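Local coordinates for Serine/threonine-protein kinase PknI (PDB 5XLM), which is a transmembrane serine/threonine kinase that slows mycobacterial growth within the infected host, its extracellular sensor domain probably acting through dimerization, at residues P60-C72 / A79-Q91. Residues are numbered along the deposited sequence; the frame is centred on the assembly and turned at random.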
loop_
_atom_site.group_PDB
_atom_site.type_symbol
_atom_site.label_atom_id
_atom_site.label_comp_id
_atom_site.label_asym_id
_atom_site.label_seq_id
_atom_site.Cartn_x
_atom_site.Cartn_y
_atom_site.Cartn_z
ATOM N N PRO A 60 -17.250 5.803 0.499
ATOM C CA PRO A 60 -16.974 4.587 1.267
ATOM C C PRO A 60 -15.500 4.189 1.277
ATOM O O PRO A 60 -14.703 4.727 0.506
ATOM C CB PRO A 60 -17.800 3.536 0.533
ATOM C CG PRO A 60 -17.707 3.969 -0.899
ATOM C CD PRO A 60 -17.633 5.486 -0.889
ATOM N N ASP A 61 -15.155 3.250 2.153
ATOM C CA ASP A 61 -13.845 2.624 2.096
ATOM C C ASP A 61 -13.703 1.850 0.791
ATOM O O ASP A 61 -14.687 1.369 0.221
ATOM C CB ASP A 61 -13.649 1.689 3.291
ATOM C CG ASP A 61 -13.990 2.352 4.612
ATOM O OD1 ASP A 61 -13.932 3.598 4.688
ATOM O OD2 ASP A 61 -14.313 1.627 5.577
ATOM N N VAL A 62 -12.467 1.732 0.311
ATOM C CA VAL A 62 -12.192 1.134 -0.991
ATOM C C VAL A 62 -11.215 -0.019 -0.808
ATOM O O VAL A 62 -10.117 0.171 -0.270
ATOM C CB VAL A 62 -11.637 2.163 -1.988
ATOM C CG1 VAL A 62 -11.253 1.480 -3.289
ATOM C CG2 VAL A 62 -12.665 3.258 -2.242
ATOM N N ASN A 63 -11.610 -1.206 -1.262
ATOM C CA ASN A 63 -10.775 -2.397 -1.204
ATOM C C ASN A 63 -10.160 -2.674 -2.570
ATOM O O ASN A 63 -10.829 -2.550 -3.600
ATOM C CB ASN A 63 -11.581 -3.617 -0.752
ATOM C CG ASN A 63 -12.104 -3.484 0.661
ATOM O OD1 ASN A 63 -11.461 -3.918 1.617
ATOM N ND2 ASN A 63 -13.280 -2.885 0.802
ATOM N N THR A 64 -8.883 -3.049 -2.567
ATOM C CA THR A 64 -8.173 -3.468 -3.767
ATOM C C THR A 64 -7.319 -4.679 -3.422
ATOM O O THR A 64 -6.980 -4.910 -2.258
ATOM C CB THR A 64 -7.294 -2.347 -4.343
ATOM O OG1 THR A 64 -6.413 -1.856 -3.325
ATOM C CG2 THR A 64 -8.151 -1.203 -4.865
ATOM N N TRP A 65 -6.972 -5.455 -4.443
ATOM C CA TRP A 65 -6.219 -6.686 -4.256
ATOM C C TRP A 65 -4.882 -6.605 -4.976
ATOM O O TRP A 65 -4.793 -6.086 -6.093
ATOM C CB TRP A 65 -7.018 -7.899 -4.737
ATOM C CG TRP A 65 -8.046 -8.323 -3.739
ATOM C CD1 TRP A 65 -7.930 -9.325 -2.819
ATOM C CD2 TRP A 65 -9.336 -7.737 -3.534
ATOM N NE1 TRP A 65 -9.076 -9.409 -2.065
ATOM C CE2 TRP A 65 -9.953 -8.442 -2.482
ATOM C CE3 TRP A 65 -10.033 -6.688 -4.144
ATOM C CZ2 TRP A 65 -11.233 -8.136 -2.027
ATOM C CZ3 TRP A 65 -11.306 -6.383 -3.688
ATOM C CH2 TRP A 65 -11.891 -7.105 -2.640
ATOM N N TRP A 66 -3.845 -7.124 -4.322
ATOM C CA TRP A 66 -2.477 -6.995 -4.793
ATOM C C TRP A 66 -1.746 -8.316 -4.611
ATOM O O TRP A 66 -2.042 -9.088 -3.694
ATOM C CB TRP A 66 -1.736 -5.878 -4.045
ATOM C CG TRP A 66 -2.410 -4.541 -4.140
ATOM C CD1 TRP A 66 -3.488 -4.111 -3.421
ATOM C CD2 TRP A 66 -2.046 -3.459 -5.003
ATOM N NE1 TRP A 66 -3.820 -2.829 -3.786
ATOM C CE2 TRP A 66 -2.949 -2.404 -4.754
ATOM C CE3 TRP A 66 -1.042 -3.278 -5.960
ATOM C CZ2 TRP A 66 -2.880 -1.189 -5.431
ATOM C CZ3 TRP A 66 -0.975 -2.069 -6.630
ATOM C CH2 TRP A 66 -1.888 -1.040 -6.362
ATOM N N ALA A 67 -0.789 -8.569 -5.497
ATOM C CA ALA A 67 0.097 -9.722 -5.399
ATOM C C ALA A 67 1.456 -9.222 -4.923
ATOM O O ALA A 67 2.158 -8.517 -5.655
ATOM C CB ALA A 67 0.201 -10.444 -6.740
ATOM N N PHE A 68 1.816 -9.573 -3.693
ATOM C CA PHE A 68 3.046 -9.113 -3.065
ATOM C C PHE A 68 4.141 -10.164 -3.190
ATOM O O PHE A 68 3.883 -11.365 -3.064
ATOM C CB PHE A 68 2.818 -8.794 -1.583
ATOM C CG PHE A 68 2.390 -7.379 -1.314
ATOM C CD1 PHE A 68 3.302 -6.444 -0.851
ATOM C CD2 PHE A 68 1.074 -6.988 -1.504
ATOM C CE1 PHE A 68 2.912 -5.142 -0.592
ATOM C CE2 PHE A 68 0.679 -5.686 -1.247
ATOM C CZ PHE A 68 1.600 -4.763 -0.791
ATOM N N ARG A 69 5.366 -9.703 -3.435
ATOM C CA ARG A 69 6.551 -10.541 -3.331
ATOM C C ARG A 69 7.651 -9.726 -2.666
ATOM O O ARG A 69 7.753 -8.513 -2.878
ATOM C CB ARG A 69 6.998 -11.068 -4.707
ATOM C CG ARG A 69 7.942 -10.154 -5.455
ATOM C CD ARG A 69 8.056 -10.511 -6.929
ATOM N NE ARG A 69 8.913 -11.665 -7.189
ATOM C CZ ARG A 69 8.538 -12.731 -7.890
ATOM N NH1 ARG A 69 7.318 -12.791 -8.410
ATOM N NH2 ARG A 69 9.385 -13.732 -8.080
ATOM N N THR A 70 8.458 -10.388 -1.841
ATOM C CA THR A 70 9.468 -9.720 -1.033
ATOM C C THR A 70 10.828 -10.360 -1.267
ATOM O O THR A 70 10.939 -11.585 -1.362
ATOM C CB THR A 70 9.105 -9.777 0.460
ATOM O OG1 THR A 70 7.879 -9.068 0.685
ATOM C CG2 THR A 70 10.202 -9.156 1.314
ATOM N N SER A 71 11.857 -9.522 -1.373
ATOM C CA SER A 71 13.238 -9.977 -1.462
ATOM C C SER A 71 14.088 -9.147 -0.512
ATOM O O SER A 71 14.009 -7.913 -0.517
ATOM C CB SER A 71 13.771 -9.870 -2.897
ATOM O OG SER A 71 13.837 -8.521 -3.320
ATOM N N CYS A 72 14.888 -9.821 0.308
ATOM C CA CYS A 72 15.690 -9.174 1.336
ATOM C C CYS A 72 17.170 -9.378 1.055
ATOM O O CYS A 72 17.604 -10.483 0.713
ATOM C CB CYS A 72 15.359 -9.723 2.731
ATOM S SG CYS A 72 13.659 -9.468 3.314
ATOM N N ALA A 79 9.556 -4.901 -0.980
ATOM C CA ALA A 79 8.351 -5.595 -1.403
ATOM C C ALA A 79 7.792 -4.897 -2.630
ATOM O O ALA A 79 7.686 -3.666 -2.656
ATOM C CB ALA A 79 7.306 -5.625 -0.283
ATOM N N ALA A 80 7.448 -5.681 -3.644
ATOM C CA ALA A 80 6.810 -5.183 -4.849
ATOM C C ALA A 80 5.394 -5.729 -4.922
ATOM O O ALA A 80 5.154 -6.896 -4.598
ATOM C CB ALA A 80 7.596 -5.587 -6.096
ATOM N N ALA A 81 4.458 -4.885 -5.338
ATOM C CA ALA A 81 3.054 -5.264 -5.392
ATOM C C ALA A 81 2.471 -4.882 -6.743
ATOM O O ALA A 81 2.551 -3.717 -7.150
ATOM C CB ALA A 81 2.258 -4.597 -4.266
ATOM N N THR A 82 1.891 -5.861 -7.434
ATOM C CA THR A 82 1.191 -5.619 -8.686
ATOM C C THR A 82 -0.304 -5.774 -8.451
ATOM O O THR A 82 -0.738 -6.679 -7.734
ATOM C CB THR A 82 1.678 -6.553 -9.799
ATOM O OG1 THR A 82 0.916 -6.308 -10.994
ATOM C CG2 THR A 82 1.543 -8.016 -9.393
ATOM N N MET A 83 -1.085 -4.875 -9.042
ATOM C CA MET A 83 -2.513 -4.826 -8.768
ATOM C C MET A 83 -3.249 -5.944 -9.493
ATOM O O MET A 83 -2.987 -6.229 -10.664
ATOM C CB MET A 83 -3.087 -3.473 -9.181
ATOM C CG MET A 83 -4.464 -3.185 -8.617
ATOM S SD MET A 83 -5.014 -1.514 -9.011
ATOM C CE MET A 83 -6.549 -1.421 -8.095
ATOM N N LEU A 84 -4.173 -6.578 -8.781
ATOM C CA LEU A 84 -5.024 -7.615 -9.338
ATOM C C LEU A 84 -6.377 -7.022 -9.713
ATOM O O LEU A 84 -6.730 -5.908 -9.319
ATOM C CB LEU A 84 -5.184 -8.763 -8.339
ATOM C CG LEU A 84 -3.886 -9.395 -7.824
ATOM C CD1 LEU A 84 -4.194 -10.415 -6.742
ATOM C CD2 LEU A 84 -3.095 -10.033 -8.959
ATOM N N ASP A 85 -7.137 -7.780 -10.498
ATOM C CA ASP A 85 -8.449 -7.311 -10.915
ATOM C C ASP A 85 -9.423 -7.352 -9.742
ATOM O O ASP A 85 -9.273 -8.144 -8.808
ATOM C CB ASP A 85 -8.969 -8.149 -12.083
ATOM C CG ASP A 85 -10.066 -7.447 -12.861
ATOM O OD1 ASP A 85 -11.163 -7.250 -12.299
ATOM O OD2 ASP A 85 -9.818 -7.073 -14.029
ATOM N N ASP A 86 -10.430 -6.477 -9.798
ATOM C CA ASP A 86 -11.315 -6.291 -8.651
ATOM C C ASP A 86 -12.131 -7.544 -8.357
ATOM O O ASP A 86 -12.273 -7.939 -7.193
ATOM C CB ASP A 86 -12.241 -5.097 -8.889
ATOM C CG ASP A 86 -11.519 -3.772 -8.781
ATOM O OD1 ASP A 86 -10.472 -3.713 -8.100
ATOM O OD2 ASP A 86 -12.004 -2.784 -9.371
ATOM N N ASN A 87 -12.681 -8.180 -9.389
ATOM C CA ASN A 87 -13.513 -9.356 -9.170
ATOM C C ASN A 87 -12.704 -10.647 -9.225
ATOM O O ASN A 87 -12.847 -11.510 -8.353
ATOM C CB ASN A 87 -14.643 -9.395 -10.203
ATOM C CG ASN A 87 -15.462 -8.120 -10.216
ATOM O OD1 ASN A 87 -16.391 -7.954 -9.425
ATOM N ND2 ASN A 87 -15.119 -7.210 -11.117
ATOM N N ASP A 88 -11.852 -10.786 -10.234
ATOM C CA ASP A 88 -11.034 -11.982 -10.418
ATOM C C ASP A 88 -9.618 -11.668 -9.946
ATOM O O ASP A 88 -8.840 -11.028 -10.656
ATOM C CB ASP A 88 -11.060 -12.431 -11.875
ATOM C CG ASP A 88 -10.083 -13.550 -12.155
ATOM O OD1 ASP A 88 -10.059 -14.527 -11.375
ATOM O OD2 ASP A 88 -9.344 -13.455 -13.158
ATOM N N HIS A 89 -9.286 -12.129 -8.741
ATOM C CA HIS A 89 -7.983 -11.881 -8.139
ATOM C C HIS A 89 -6.908 -12.843 -8.630
ATOM O O HIS A 89 -5.801 -12.847 -8.081
ATOM C CB HIS A 89 -8.094 -11.949 -6.614
ATOM C CG HIS A 89 -9.218 -11.130 -6.060
ATOM N ND1 HIS A 89 -9.932 -11.502 -4.941
ATOM C CD2 HIS A 89 -9.756 -9.960 -6.477
ATOM C CE1 HIS A 89 -10.861 -10.596 -4.693
ATOM N NE2 HIS A 89 -10.775 -9.650 -5.610
ATOM N N THR A 90 -7.207 -13.663 -9.636
ATOM C CA THR A 90 -6.206 -14.516 -10.259
ATOM C C THR A 90 -5.567 -13.872 -11.481
ATOM O O THR A 90 -4.632 -14.448 -12.047
ATOM C CB THR A 90 -6.822 -15.861 -10.662
ATOM O OG1 THR A 90 -7.863 -15.647 -11.625
ATOM C CG2 THR A 90 -7.402 -16.572 -9.447
ATOM N N GLN A 91 -6.042 -12.700 -11.893
ATOM C CA GLN A 91 -5.530 -11.995 -13.058
ATOM C C GLN A 91 -5.092 -10.592 -12.660
ATOM O O GLN A 91 -5.691 -9.971 -11.775
ATOM C CB GLN A 91 -6.595 -11.923 -14.161
ATOM C CG GLN A 91 -6.156 -11.194 -15.421
ATOM C CD GLN A 91 -7.257 -11.118 -16.462
ATOM O OE1 GLN A 91 -8.397 -11.505 -16.203
ATOM N NE2 GLN A 91 -6.919 -10.622 -17.646
HETATM O O HOH W 1 -7.747 -4.665 -7.157
#
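Ala81 sets its methyl group squarely over the Phe68 ring, CB lying 3.5 Å from the ring centroid, while the methyl of Ala79 meets the edge of the same ring. Trp66, on the same face of the sheet, receives Met83 in a similar way: CB of Met83 stands 3.9 Å from the centroid of the six-membered ring of Trp66. Met83 runs across the indole because its CG turns away from the backbone N (chi1 -165°) and the chain stays extended beyond CG; SD makes an oblique Met-aromatic contact and CE reaches CG2 of Thr64 at 3.6 Å. Phe100, on strand 100-105, and Trp66 make an edge-to-face pair, as do Tyr40, on strand 38-51, and Phe68.

Strands 62-72 and 77-83 form an antiparallel beta hairpin within the extracellular sensor domain, in an antiparallel sheet whose strand pairings close on themselves, strand 165-174 returning to pair with 38-51; the Cys72–Cys77 disulfide ties the hairpin's turn end. Paired backbone bonds join Ala67 to Thr82 and Arg69 to Ala80, and Leu84 N donates to Trp65 O at 2.8 Å.

Past Leu84 the chain curls back, and His89 lies face-to-face on the five-membered ring of Trp65, centroids 3.5 Å apart and planes at 17°. His89 NE2 also donates to Asp86 O (2.8 Å), a bond that approaches from above the carbonyl plane and helps fix the imidazole's rotation. At the polar margin a water accepts from Trp65 N (2.9 Å) and lies within hydrogen-bonding distance of Leu84 O and Asp86 OD1, while Asp86 OD2 forms a salt bridge with Lys93.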